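PDB 5SWV: pentafunctional AROM polypeptide from Schizosaccharomyces pombe, which carries out five steps of the shikimate pathway, the fragment described here comprising its 3-dehydroquinate dehydratase and shikimate dehydrogenase portions. Local coordinates for residues K93-K98 against W118-T122; V291-Q295 against M317-D321; S397-N403 against N421-S427; L501-R506 against F522-Y526. One frame throughout, in Å; residues are numbered along the deposited sequence.

Contact 1. Residues K93-K98 against W118-T122; sequences KEEEAK and WSSET
Glu94, in the first turn of helix 94-106, reaches across to Ser119 and Thr122 at the start of helix 120-128, joining two adjacent outer helices of the TIM barrel expected for a type I 3-dehydroquinase. The case illustrates how one carboxylate can tie a neighbouring helix start together. Ser119 is the N-cap: its OG accepts from Thr122 N at 3.1 Å and at the same time donates to Glu94 OE1 at 2.6 Å. Thr122 OG1 donates to that same oxygen from the same face of the carboxylate. The other oxygen, OE2, receives Ser119 N at 2.9 Å in an almost straight bond (172° at the hydrogen), although the donor stands well above the carboxylate plane. Three donors thus fix the rotation of the group, and the helix start would probably favour its negative charge.

Apolar contact lies alongside. Glu94 is extended, CG anti to the backbone N (chi1 177°), and slides past the indole of Trp118, whose CZ3 lies 3.4 Å from Glu94 CA. One turn on, Ala97 CB meets Trp118 CZ2 at 3.5 Å. Lys98 lays its CD against Thr122 CG2.

The polar side closes with a salt bridge within the first helix, Lys98 NZ to Glu95 OE1 (3.3 Å), and with a water that donates both to Glu95 OE2, 2.9 Å away, and to Thr122 OG1.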
loop_
_atom_site.group_PDB
_atom_site.type_symbol
_atom_site.label_atom_id
_atom_site.label_comp_id
_atom_site.label_asym_id
_atom_site.label_seq_id
_atom_site.Cartn_x
_atom_site.Cartn_y
_atom_site.Cartn_z
ATOM N N LYS A 93 16.128 -0.963 -32.112
ATOM C CA LYS A 93 14.768 -0.467 -32.307
ATOM C C LYS A 93 14.402 0.695 -31.382
ATOM O O LYS A 93 13.441 0.638 -30.618
ATOM C CB LYS A 93 13.804 -1.632 -32.152
ATOM C CG LYS A 93 13.763 -2.466 -33.409
ATOM C CD LYS A 93 12.908 -3.711 -33.240
ATOM C CE LYS A 93 12.077 -3.998 -34.491
ATOM N NZ LYS A 93 12.863 -3.951 -35.765
ATOM N N GLU A 94 15.182 1.763 -31.489
ATOM C CA GLU A 94 15.036 2.928 -30.631
ATOM C C GLU A 94 13.746 3.675 -30.886
ATOM O O GLU A 94 13.099 4.126 -29.935
ATOM C CB GLU A 94 16.215 3.875 -30.827
ATOM C CG GLU A 94 16.129 5.158 -30.021
ATOM C CD GLU A 94 17.367 6.001 -30.173
ATOM O OE1 GLU A 94 17.282 7.077 -30.784
ATOM O OE2 GLU A 94 18.432 5.589 -29.692
ATOM N N GLU A 95 13.373 3.829 -32.153
ATOM C CA GLU A 95 12.159 4.571 -32.483
ATOM C C GLU A 95 10.930 3.911 -31.840
ATOM O O GLU A 95 10.040 4.599 -31.329
ATOM C CB GLU A 95 12.001 4.736 -34.003
ATOM C CG GLU A 95 13.094 5.585 -34.658
ATOM C CD GLU A 95 13.361 6.925 -33.946
ATOM O OE1 GLU A 95 12.433 7.768 -33.856
ATOM O OE2 GLU A 95 14.506 7.145 -33.468
ATOM N N GLU A 96 10.921 2.584 -31.813
ATOM C CA GLU A 96 9.798 1.839 -31.257
ATOM C C GLU A 96 9.754 1.944 -29.719
ATOM O O GLU A 96 8.680 2.021 -29.112
ATOM C CB GLU A 96 9.839 0.379 -31.721
ATOM C CG GLU A 96 9.531 0.160 -33.203
ATOM C CD GLU A 96 10.679 0.453 -34.192
ATOM O OE1 GLU A 96 11.896 0.448 -33.838
ATOM O OE2 GLU A 96 10.345 0.681 -35.381
ATOM N N ALA A 97 10.927 1.968 -29.102
ATOM C CA ALA A 97 11.036 2.221 -27.672
ATOM C C ALA A 97 10.555 3.618 -27.317
ATOM O O ALA A 97 9.774 3.796 -26.381
ATOM C CB ALA A 97 12.469 2.045 -27.226
ATOM N N LYS A 98 11.023 4.609 -28.073
ATOM C CA LYS A 98 10.629 6.014 -27.855
ATOM C C LYS A 98 9.127 6.190 -27.941
ATOM O O LYS A 98 8.524 6.791 -27.054
ATOM C CB LYS A 98 11.304 6.911 -28.876
ATOM C CG LYS A 98 10.844 8.356 -28.873
ATOM C CD LYS A 98 11.841 9.243 -29.608
ATOM C CE LYS A 98 11.904 8.972 -31.107
ATOM N NZ LYS A 98 10.812 9.702 -31.794
ATOM N N TRP A 118 20.287 4.957 -25.262
ATOM C CA TRP A 118 19.489 5.606 -26.309
ATOM C C TRP A 118 20.127 6.944 -26.717
ATOM O O TRP A 118 20.806 7.587 -25.912
ATOM C CB TRP A 118 18.058 5.883 -25.848
ATOM C CG TRP A 118 17.240 4.703 -25.418
ATOM C CD1 TRP A 118 16.591 4.562 -24.224
ATOM C CD2 TRP A 118 16.937 3.529 -26.179
ATOM N NE1 TRP A 118 15.912 3.366 -24.191
ATOM C CE2 TRP A 118 16.116 2.710 -25.379
ATOM C CE3 TRP A 118 17.286 3.085 -27.450
ATOM C CZ2 TRP A 118 15.642 1.470 -25.811
ATOM C CZ3 TRP A 118 16.812 1.843 -27.882
ATOM C CH2 TRP A 118 16.001 1.056 -27.061
ATOM N N SER A 119 19.897 7.372 -27.954
ATOM C CA SER A 119 20.463 8.624 -28.441
ATOM C C SER A 119 20.038 9.799 -27.563
ATOM O O SER A 119 18.979 9.784 -26.937
ATOM C CB SER A 119 20.038 8.897 -29.895
ATOM O OG SER A 119 18.648 9.141 -29.993
ATOM N N SER A 120 20.890 10.811 -27.528
ATOM C CA SER A 120 20.617 12.008 -26.763
ATOM C C SER A 120 19.431 12.745 -27.367
ATOM O O SER A 120 18.692 13.423 -26.654
ATOM C CB SER A 120 21.854 12.902 -26.724
ATOM O OG SER A 120 22.318 13.181 -28.035
ATOM N N GLU A 121 19.240 12.601 -28.675
ATOM C CA GLU A 121 18.050 13.114 -29.332
ATOM C C GLU A 121 16.798 12.497 -28.722
ATOM O O GLU A 121 15.868 13.220 -28.357
ATOM C CB GLU A 121 18.080 12.867 -30.859
ATOM C CG GLU A 121 17.001 13.655 -31.628
ATOM C CD GLU A 121 16.853 13.257 -33.089
ATOM O OE1 GLU A 121 15.847 13.658 -33.712
ATOM O OE2 GLU A 121 17.727 12.535 -33.611
ATOM N N THR A 122 16.782 11.171 -28.607
ATOM C CA THR A 122 15.617 10.460 -28.082
ATOM C C THR A 122 15.404 10.785 -26.614
ATOM O O THR A 122 14.276 11.020 -26.198
ATOM C CB THR A 122 15.730 8.942 -28.312
ATOM O OG1 THR A 122 15.500 8.668 -29.697
ATOM C CG2 THR A 122 14.711 8.161 -27.490
HETATM O O HOH W 1 15.249 9.631 -32.084
#

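Contact 2. Residues V291-Q295 against M317-D321; sequences VDEVQ and MKFMD
Phe319 projects its ring against Gln295 and Val291 and loses far more surface to this contact than any other residue. With CG anti to its own carbonyl carbon (chi1 -58°), the side chain reaches the short 3-10 turn within 291-295 with its far rim. Gln295, extended, crosses it at about a right angle: its CD stands 3.5 Å from Phe319 CE1, and NE2 is equally near that carbon, the amide plane inclined 48° to the ring. Val291 contributes through both its backbone and its side chain. Its O lies 3.9 Å from Phe319 CE2, while its CG2 makes a looser approach to the same ring atom, as does Val294 CG2.

Polar groups frame the ring without bonding across. Asp292 OD1 sits at the ring edge, 3.9 Å from Phe319 CZ. Lys318 CD stands above one ring face, displaced toward its rim; the chain bends beyond it, and NZ remains 5.2 Å from Asp292 OD1, a distance at which attraction would be modest.

The contact joins two connections of the shikimate dehydrogenase substrate-binding region: 291-295 leads from strand 282-285 into helix 295-298, and 317-321 leads from strand 303-308 to strand 322-323, just before which Asp321 is hydrogen-bonded to Leu347 of strand 345-350.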
loop_
_atom_site.group_PDB
_atom_site.type_symbol
_atom_site.label_atom_id
_atom_site.label_comp_id
_atom_site.label_asym_id
_atom_site.label_seq_id
_atom_site.Cartn_x
_atom_site.Cartn_y
_atom_site.Cartn_z
ATOM N N VAL A 291 -3.805 3.675 32.663
ATOM C CA VAL A 291 -3.108 4.088 31.450
ATOM C C VAL A 291 -1.674 4.563 31.719
ATOM O O VAL A 291 -0.836 4.542 30.823
ATOM C CB VAL A 291 -3.895 5.208 30.726
ATOM C CG1 VAL A 291 -3.766 6.548 31.455
ATOM C CG2 VAL A 291 -3.458 5.322 29.271
ATOM N N ASP A 292 -1.395 5.004 32.942
ATOM C CA ASP A 292 -0.108 5.644 33.241
ATOM C C ASP A 292 1.035 4.669 33.314
ATOM O O ASP A 292 2.189 5.060 33.144
ATOM C CB ASP A 292 -0.202 6.441 34.529
ATOM C CG ASP A 292 -1.169 7.572 34.402
ATOM O OD1 ASP A 292 -0.782 8.573 33.751
ATOM O OD2 ASP A 292 -2.322 7.424 34.885
ATOM N N GLU A 293 0.694 3.404 33.540
ATOM C CA GLU A 293 1.655 2.320 33.574
ATOM C C GLU A 293 2.265 1.992 32.204
ATOM O O GLU A 293 3.283 1.305 32.156
ATOM C CB GLU A 293 1.010 1.065 34.185
ATOM C CG GLU A 293 0.659 1.200 35.668
ATOM C CD GLU A 293 -0.287 0.106 36.156
ATOM O OE1 GLU A 293 0.191 -0.897 36.712
ATOM O OE2 GLU A 293 -1.515 0.236 35.986
ATOM N N VAL A 294 1.679 2.480 31.105
ATOM C CA VAL A 294 2.234 2.227 29.764
ATOM C C VAL A 294 3.383 3.176 29.400
ATOM O O VAL A 294 4.075 2.953 28.414
ATOM C CB VAL A 294 1.161 2.265 28.634
ATOM C CG1 VAL A 294 -0.116 1.525 29.039
ATOM C CG2 VAL A 294 0.852 3.695 28.182
ATOM N N GLN A 295 3.577 4.234 30.181
ATOM C CA GLN A 295 4.597 5.238 29.875
ATOM C C GLN A 295 6.034 4.696 29.869
ATOM O O GLN A 295 6.857 5.151 29.069
ATOM C CB GLN A 295 4.493 6.411 30.848
ATOM C CG GLN A 295 5.263 7.635 30.389
ATOM C CD GLN A 295 5.005 8.851 31.256
ATOM O OE1 GLN A 295 4.605 8.742 32.425
ATOM N NE2 GLN A 295 5.242 10.025 30.688
ATOM N N MET A 317 -3.795 9.766 24.582
ATOM C CA MET A 317 -3.436 10.935 23.754
ATOM C C MET A 317 -2.612 11.990 24.491
ATOM O O MET A 317 -1.814 12.689 23.878
ATOM C CB MET A 317 -4.696 11.572 23.164
ATOM C CG MET A 317 -5.355 10.680 22.134
ATOM S SD MET A 317 -6.995 11.206 21.636
ATOM C CE MET A 317 -6.570 12.638 20.642
ATOM N N LYS A 318 -2.853 12.107 25.794
ATOM C CA LYS A 318 -1.931 12.710 26.768
ATOM C C LYS A 318 -0.434 12.637 26.385
ATOM O O LYS A 318 0.254 13.664 26.356
ATOM C CB LYS A 318 -2.114 11.986 28.111
ATOM C CG LYS A 318 -2.037 12.862 29.347
ATOM C CD LYS A 318 -1.731 12.056 30.625
ATOM C CE LYS A 318 -2.681 10.884 30.889
ATOM N NZ LYS A 318 -4.130 11.266 30.826
ATOM N N PHE A 319 0.042 11.426 26.079
ATOM C CA PHE A 319 1.463 11.160 25.878
ATOM C C PHE A 319 1.975 11.382 24.470
ATOM O O PHE A 319 3.164 11.153 24.211
ATOM C CB PHE A 319 1.792 9.704 26.229
ATOM C CG PHE A 319 1.446 9.318 27.627
ATOM C CD1 PHE A 319 2.108 9.898 28.701
ATOM C CD2 PHE A 319 0.478 8.353 27.878
ATOM C CE1 PHE A 319 1.799 9.536 30.002
ATOM C CE2 PHE A 319 0.161 7.986 29.176
ATOM C CZ PHE A 319 0.821 8.578 30.241
ATOM N N MET A 320 1.103 11.767 23.547
ATOM C CA MET A 320 1.502 11.974 22.165
ATOM C C MET A 320 1.970 13.403 21.986
ATOM O O MET A 320 1.396 14.331 22.554
ATOM C CB MET A 320 0.330 11.715 21.221
ATOM C CG MET A 320 -0.292 10.323 21.276
ATOM S SD MET A 320 0.830 8.954 20.877
ATOM C CE MET A 320 1.321 8.499 22.538
ATOM N N ASP A 321 3.018 13.560 21.190
ATOM C CA ASP A 321 3.533 14.867 20.751
ATOM C C ASP A 321 2.867 15.339 19.442
ATOM O O ASP A 321 2.817 16.532 19.164
ATOM C CB ASP A 321 5.053 14.772 20.526
ATOM C CG ASP A 321 5.811 14.282 21.765
ATOM O OD1 ASP A 321 5.917 15.065 22.717
ATOM O OD2 ASP A 321 6.306 13.129 21.798
#

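Contact 3. Residues S397-N403 against N421-S427; sequences SRIYLLN and NIHIIDS
His423 and Arg398 meet as two flat groups turned 60° against each other. Arg398 NH1 stands over one face of the imidazole, off-centre and 3.3 Å from His423 CE1, while the backbone N of Ile399 comes at the ring's edge. The guanidinium in turn presents its own edge to the histidine and has Tyr400 OH above one face, toward its rim. The Tyr400 ring lies obliquely to His423, their centroids 5.7 Å apart; its hydroxyl is hydrogen-bonded to Glu434, beyond the two strands. Ile425 CD1 packs 3.8 Å from Tyr400 CD2 on the same side of the sheet.

On the other side Ile399, Leu401, Ile422 and Ile424 form an aliphatic patch. Leu401 CD2 touches Ile422 CG2 at 4.0 Å, the two side chains lying side by side and pointing the same way, and Ile424 is covered by helix 406-413.

Between the faces runs a parallel ladder: Ile399 N to Asn421 O (2.8 Å), His423 N to Ile399 O (2.9 Å), then Leu401 N to His423 O and Ile425 N to Leu401 O. Beyond it, Ser427 OG donates to Asn403 O at 2.9 Å. This is a beta-alpha-beta unit at the margin of a Rossmann-type sheet, strand 422-426 being outermost. Backbone bonds set the register, one side packs aliphatic chains, the other mixes them with aromatic and charged groups, and the arginine would probably disfavour protonation of His423.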
loop_
_atom_site.group_PDB
_atom_site.type_symbol
_atom_site.label_atom_id
_atom_site.label_comp_id
_atom_site.label_asym_id
_atom_site.label_seq_id
_atom_site.Cartn_x
_atom_site.Cartn_y
_atom_site.Cartn_z
ATOM N N SER A 397 -21.497 9.772 -3.242
ATOM C CA SER A 397 -22.113 11.122 -3.315
ATOM C C SER A 397 -23.405 11.276 -2.505
ATOM O O SER A 397 -23.809 12.399 -2.242
ATOM C CB SER A 397 -22.360 11.536 -4.762
ATOM O OG SER A 397 -23.191 10.583 -5.383
ATOM N N ARG A 398 -24.062 10.175 -2.141
ATOM C CA ARG A 398 -25.177 10.232 -1.192
ATOM C C ARG A 398 -24.985 9.165 -0.131
ATOM O O ARG A 398 -25.103 7.986 -0.404
ATOM C CB ARG A 398 -26.522 10.048 -1.894
ATOM C CG ARG A 398 -26.675 10.876 -3.162
ATOM C CD ARG A 398 -28.110 11.022 -3.620
ATOM N NE ARG A 398 -28.792 11.970 -2.744
ATOM C CZ ARG A 398 -29.786 12.794 -3.089
ATOM N NH1 ARG A 398 -30.301 13.607 -2.167
ATOM N NH2 ARG A 398 -30.272 12.838 -4.335
ATOM N N ILE A 399 -24.684 9.605 1.081
ATOM C CA ILE A 399 -24.438 8.726 2.205
ATOM C C ILE A 399 -25.700 8.725 3.073
ATOM O O ILE A 399 -25.920 9.659 3.856
ATOM C CB ILE A 399 -23.204 9.204 3.011
ATOM C CG1 ILE A 399 -21.975 9.341 2.099
ATOM C CG2 ILE A 399 -22.877 8.236 4.130
ATOM C CD1 ILE A 399 -20.834 10.141 2.688
ATOM N N TYR A 400 -26.535 7.692 2.911
ATOM C CA TYR A 400 -27.757 7.550 3.710
ATOM C C TYR A 400 -27.425 7.057 5.114
ATOM O O TYR A 400 -26.540 6.210 5.291
ATOM C CB TYR A 400 -28.793 6.652 3.003
ATOM C CG TYR A 400 -29.392 7.351 1.806
ATOM C CD1 TYR A 400 -28.780 7.280 0.552
ATOM C CD2 TYR A 400 -30.522 8.152 1.934
ATOM C CE1 TYR A 400 -29.301 7.957 -0.552
ATOM C CE2 TYR A 400 -31.051 8.830 0.840
ATOM C CZ TYR A 400 -30.434 8.732 -0.407
ATOM O OH TYR A 400 -30.945 9.406 -1.504
ATOM N N LEU A 401 -28.127 7.608 6.104
ATOM C CA LEU A 401 -27.857 7.326 7.510
ATOM C C LEU A 401 -29.131 6.926 8.245
ATOM O O LEU A 401 -30.091 7.689 8.281
ATOM C CB LEU A 401 -27.243 8.550 8.160
ATOM C CG LEU A 401 -26.877 8.456 9.644
ATOM C CD1 LEU A 401 -25.922 7.304 9.938
ATOM C CD2 LEU A 401 -26.257 9.761 10.111
ATOM N N LEU A 402 -29.123 5.743 8.854
ATOM C CA LEU A 402 -30.328 5.132 9.382
ATOM C C LEU A 402 -30.159 4.712 10.830
ATOM O O LEU A 402 -29.198 4.007 11.168
ATOM C CB LEU A 402 -30.685 3.917 8.547
ATOM C CG LEU A 402 -31.890 3.084 9.015
ATOM C CD1 LEU A 402 -33.193 3.886 9.036
ATOM C CD2 LEU A 402 -32.039 1.861 8.121
ATOM N N ASN A 403 -31.122 5.116 11.664
ATOM C CA ASN A 403 -31.117 4.846 13.097
ATOM C C ASN A 403 -32.502 4.705 13.708
ATOM O O ASN A 403 -33.517 4.980 13.071
ATOM C CB ASN A 403 -30.363 5.959 13.817
ATOM C CG ASN A 403 -28.868 5.844 13.634
ATOM O OD1 ASN A 403 -28.258 4.909 14.129
ATOM N ND2 ASN A 403 -28.280 6.768 12.890
ATOM N N ASN A 421 -22.697 15.248 2.116
ATOM C CA ASN A 421 -23.523 14.279 1.434
ATOM C C ASN A 421 -24.290 13.348 2.335
ATOM O O ASN A 421 -24.776 12.316 1.866
ATOM C CB ASN A 421 -22.702 13.447 0.452
ATOM C CG ASN A 421 -21.883 14.297 -0.493
ATOM O OD1 ASN A 421 -22.319 15.362 -0.913
ATOM N ND2 ASN A 421 -20.682 13.821 -0.836
ATOM N N ILE A 422 -24.445 13.707 3.604
ATOM C CA ILE A 422 -25.187 12.857 4.529
ATOM C C ILE A 422 -26.669 13.151 4.366
ATOM O O ILE A 422 -27.055 14.305 4.391
ATOM C CB ILE A 422 -24.764 13.078 5.994
ATOM C CG1 ILE A 422 -23.263 12.806 6.143
ATOM C CG2 ILE A 422 -25.549 12.149 6.924
ATOM C CD1 ILE A 422 -22.688 13.200 7.484
ATOM N N HIS A 423 -27.477 12.107 4.180
ATOM C CA HIS A 423 -28.935 12.209 4.087
ATOM C C HIS A 423 -29.558 11.293 5.113
ATOM O O HIS A 423 -29.509 10.080 4.968
ATOM C CB HIS A 423 -29.396 11.837 2.682
ATOM C CG HIS A 423 -28.849 12.749 1.635
ATOM N ND1 HIS A 423 -29.295 14.046 1.475
ATOM C CD2 HIS A 423 -27.835 12.588 0.755
ATOM C CE1 HIS A 423 -28.602 14.633 0.517
ATOM N NE2 HIS A 423 -27.717 13.768 0.055
ATOM N N ILE A 424 -30.127 11.873 6.161
ATOM C CA ILE A 424 -30.713 11.103 7.259
ATOM C C ILE A 424 -32.058 10.522 6.824
ATOM O O ILE A 424 -32.803 11.153 6.092
ATOM C CB ILE A 424 -30.874 11.989 8.523
ATOM C CG1 ILE A 424 -29.496 12.395 9.064
ATOM C CG2 ILE A 424 -31.676 11.277 9.606
ATOM C CD1 ILE A 424 -29.517 13.585 9.994
ATOM N N ILE A 425 -32.332 9.303 7.273
ATOM C CA ILE A 425 -33.598 8.617 7.054
ATOM C C ILE A 425 -34.277 8.453 8.402
ATOM O O ILE A 425 -33.683 7.883 9.310
ATOM C CB ILE A 425 -33.367 7.210 6.475
ATOM C CG1 ILE A 425 -32.732 7.305 5.088
ATOM C CG2 ILE A 425 -34.676 6.423 6.423
ATOM C CD1 ILE A 425 -32.234 5.977 4.558
ATOM N N ASP A 426 -35.514 8.937 8.508
ATOM C CA ASP A 426 -36.331 8.834 9.715
ATOM C C ASP A 426 -37.147 7.561 9.610
ATOM O O ASP A 426 -38.011 7.430 8.738
ATOM C CB ASP A 426 -37.267 10.053 9.841
ATOM C CG ASP A 426 -38.052 10.094 11.171
ATOM O OD1 ASP A 426 -37.865 9.243 12.071
ATOM O OD2 ASP A 426 -38.896 10.999 11.301
ATOM N N SER A 427 -36.874 6.621 10.506
ATOM C CA SER A 427 -37.587 5.354 10.517
ATOM C C SER A 427 -39.063 5.487 10.924
ATOM O O SER A 427 -39.835 4.558 10.695
ATOM C CB SER A 427 -36.861 4.331 11.399
ATOM O OG SER A 427 -36.374 4.906 12.596
#

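Contact 4. Residues L501-R506 against F522-Y526; sequences LEALVR and FDAVY
Phe522 opens helix 522-530 by laying its ring flat against Arg506 of helix 500-516. The two form a helix pair at the C-terminal end of the shikimate dehydrogenase portion, their segments crossing at 109° with axes 10.6 Å apart at closest approach. With CG anti to the backbone N (chi1 167°), the Phe522 ring is carried across to Glu502, Val505 and Arg506. The Arg506 guanidinium covers one face, its CZ 3.8 Å from the Phe522 ring centroid and the planes only 14° apart, a stacked cation-pi pair. Tyr526 CB, from the same helix as the ring, stands over the opposite face toward its rim.

Glu502 holds the guanidinium from the side: NE and NH2 of Arg506 both donate to Glu502 OE2, at 3.0 and 2.9 Å, within the guanidinium plane. A charge-neutralising partner one turn away thus probably helps to fix the rotation of the stacked group. The aliphatic part of Glu502 also touches the ring, its CG 3.7 Å from Phe522 CZ, and Val505 CG1 packs at the same distance from Phe522 CE1.

Further along, Val525, whose CB points toward 501-506, also touches Leu269 and Leu276 of helix 266-277. Tyr526 finishes the segment. Val505 CG2 approaches Tyr526 CD2 at 4.0 Å and Leu501 CG lies near CE2, while the backbone N of Glu502, hydrogen-bonded to Asn499 OD1, sits in plane at the tyrosine ring's edge, 4.0 Å from Tyr526 CE2.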
loop_
_atom_site.group_PDB
_atom_site.type_symbol
_atom_site.label_atom_id
_atom_site.label_comp_id
_atom_site.label_asym_id
_atom_site.label_seq_id
_atom_site.Cartn_x
_atom_site.Cartn_y
_atom_site.Cartn_z
ATOM N N LEU A 501 -14.474 -9.329 11.219
ATOM C CA LEU A 501 -13.157 -9.901 11.426
ATOM C C LEU A 501 -12.202 -9.471 10.310
ATOM O O LEU A 501 -11.055 -9.105 10.572
ATOM C CB LEU A 501 -13.264 -11.421 11.525
ATOM C CG LEU A 501 -12.047 -12.175 12.069
ATOM C CD1 LEU A 501 -11.463 -11.494 13.314
ATOM C CD2 LEU A 501 -12.430 -13.632 12.348
ATOM N N GLU A 502 -12.690 -9.478 9.072
ATOM C CA GLU A 502 -11.904 -8.940 7.981
ATOM C C GLU A 502 -11.462 -7.506 8.275
ATOM O O GLU A 502 -10.291 -7.183 8.128
ATOM C CB GLU A 502 -12.652 -9.009 6.655
ATOM C CG GLU A 502 -11.981 -8.171 5.577
ATOM C CD GLU A 502 -12.388 -8.534 4.186
ATOM O OE1 GLU A 502 -13.323 -9.340 4.027
ATOM O OE2 GLU A 502 -11.761 -7.988 3.258
ATOM N N ALA A 503 -12.392 -6.657 8.686
ATOM C CA ALA A 503 -12.047 -5.273 8.996
ATOM C C ALA A 503 -11.038 -5.154 10.116
ATOM O O ALA A 503 -10.103 -4.376 10.005
ATOM C CB ALA A 503 -13.283 -4.470 9.343
ATOM N N LEU A 504 -11.234 -5.919 11.186
ATOM C CA LEU A 504 -10.278 -5.964 12.309
ATOM C C LEU A 504 -8.872 -6.334 11.833
ATOM O O LEU A 504 -7.883 -5.737 12.268
ATOM C CB LEU A 504 -10.708 -6.973 13.387
ATOM C CG LEU A 504 -10.031 -6.840 14.780
ATOM C CD1 LEU A 504 -11.046 -7.290 15.829
ATOM C CD2 LEU A 504 -8.674 -7.564 15.010
ATOM N N VAL A 505 -8.792 -7.315 10.943
ATOM C CA VAL A 505 -7.510 -7.735 10.412
ATOM C C VAL A 505 -6.849 -6.633 9.609
ATOM O O VAL A 505 -5.647 -6.414 9.753
ATOM C CB VAL A 505 -7.640 -9.017 9.577
ATOM C CG1 VAL A 505 -6.392 -9.271 8.730
ATOM C CG2 VAL A 505 -7.894 -10.193 10.506
ATOM N N ARG A 506 -7.622 -5.938 8.783
ATOM C CA ARG A 506 -7.080 -4.844 7.982
ATOM C C ARG A 506 -6.689 -3.595 8.797
ATOM O O ARG A 506 -5.819 -2.850 8.354
ATOM C CB ARG A 506 -8.027 -4.503 6.832
ATOM C CG ARG A 506 -8.239 -5.659 5.853
ATOM C CD ARG A 506 -8.890 -5.214 4.545
ATOM N NE ARG A 506 -9.340 -6.311 3.666
ATOM C CZ ARG A 506 -8.589 -6.960 2.763
ATOM N NH1 ARG A 506 -7.301 -6.694 2.585
ATOM N NH2 ARG A 506 -9.144 -7.906 2.025
ATOM N N PHE A 522 -3.030 -10.063 3.164
ATOM C CA PHE A 522 -4.219 -10.245 3.978
ATOM C C PHE A 522 -4.545 -11.718 4.191
ATOM O O PHE A 522 -4.750 -12.128 5.315
ATOM C CB PHE A 522 -5.405 -9.523 3.361
ATOM C CG PHE A 522 -6.734 -9.901 3.963
ATOM C CD1 PHE A 522 -7.214 -9.246 5.083
ATOM C CD2 PHE A 522 -7.509 -10.913 3.395
ATOM C CE1 PHE A 522 -8.439 -9.592 5.629
ATOM C CE2 PHE A 522 -8.734 -11.266 3.936
ATOM C CZ PHE A 522 -9.201 -10.602 5.054
ATOM N N ASP A 523 -4.582 -12.496 3.113
ATOM C CA ASP A 523 -5.058 -13.891 3.151
ATOM C C ASP A 523 -4.406 -14.789 4.198
ATOM O O ASP A 523 -5.105 -15.387 5.013
ATOM C CB ASP A 523 -4.889 -14.558 1.783
ATOM C CG ASP A 523 -5.952 -14.152 0.778
ATOM O OD1 ASP A 523 -6.880 -13.359 1.094
ATOM O OD2 ASP A 523 -5.849 -14.663 -0.356
ATOM N N ALA A 524 -3.077 -14.897 4.163
ATOM C CA ALA A 524 -2.347 -15.775 5.091
ATOM C C ALA A 524 -2.369 -15.264 6.522
ATOM O O ALA A 524 -2.322 -16.055 7.457
ATOM C CB ALA A 524 -0.913 -15.991 4.636
ATOM N N VAL A 525 -2.445 -13.951 6.700
ATOM C CA VAL A 525 -2.527 -13.379 8.034
ATOM C C VAL A 525 -3.914 -13.629 8.620
ATOM O O VAL A 525 -4.045 -13.899 9.809
ATOM C CB VAL A 525 -2.219 -11.877 8.032
ATOM C CG1 VAL A 525 -2.384 -11.299 9.424
ATOM C CG2 VAL A 525 -0.793 -11.624 7.564
ATOM N N TYR A 526 -4.936 -13.533 7.776
ATOM C CA TYR A 526 -6.311 -13.837 8.160
ATOM C C TYR A 526 -6.473 -15.326 8.517
ATOM O O TYR A 526 -7.135 -15.649 9.497
ATOM C CB TYR A 526 -7.272 -13.391 7.030
ATOM C CG TYR A 526 -8.737 -13.640 7.287
ATOM C CD1 TYR A 526 -9.317 -14.883 7.000
ATOM C CD2 TYR A 526 -9.547 -12.645 7.816
ATOM C CE1 TYR A 526 -10.653 -15.132 7.246
ATOM C CE2 TYR A 526 -10.896 -12.883 8.060
ATOM C CZ TYR A 526 -11.440 -14.129 7.772
ATOM O OH TYR A 526 -12.763 -14.365 8.005
#

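In the fold
The four contacts follow one another along the chain without touching; even contacts 3 and 4 stay about 17 Å apart between nearest atoms. Contact 3 is the buried one, two adjacent strands of a single sheet joined by backbone hydrogen bonds. Contact 1 is partly buried and links neighbouring barrel helices through side-chain bonds to a helix start. Contacts 2 and 4 lie at the surface and have no hydrogen bond across their segments: each centres on a phenylalanine, flanked by polar side chains between loops in contact 2, stacked under an arginine between helices in contact 4. Contacts 1 and 2 stand on opposite sides of the chain's centre, and no two contacts share a helix or strand.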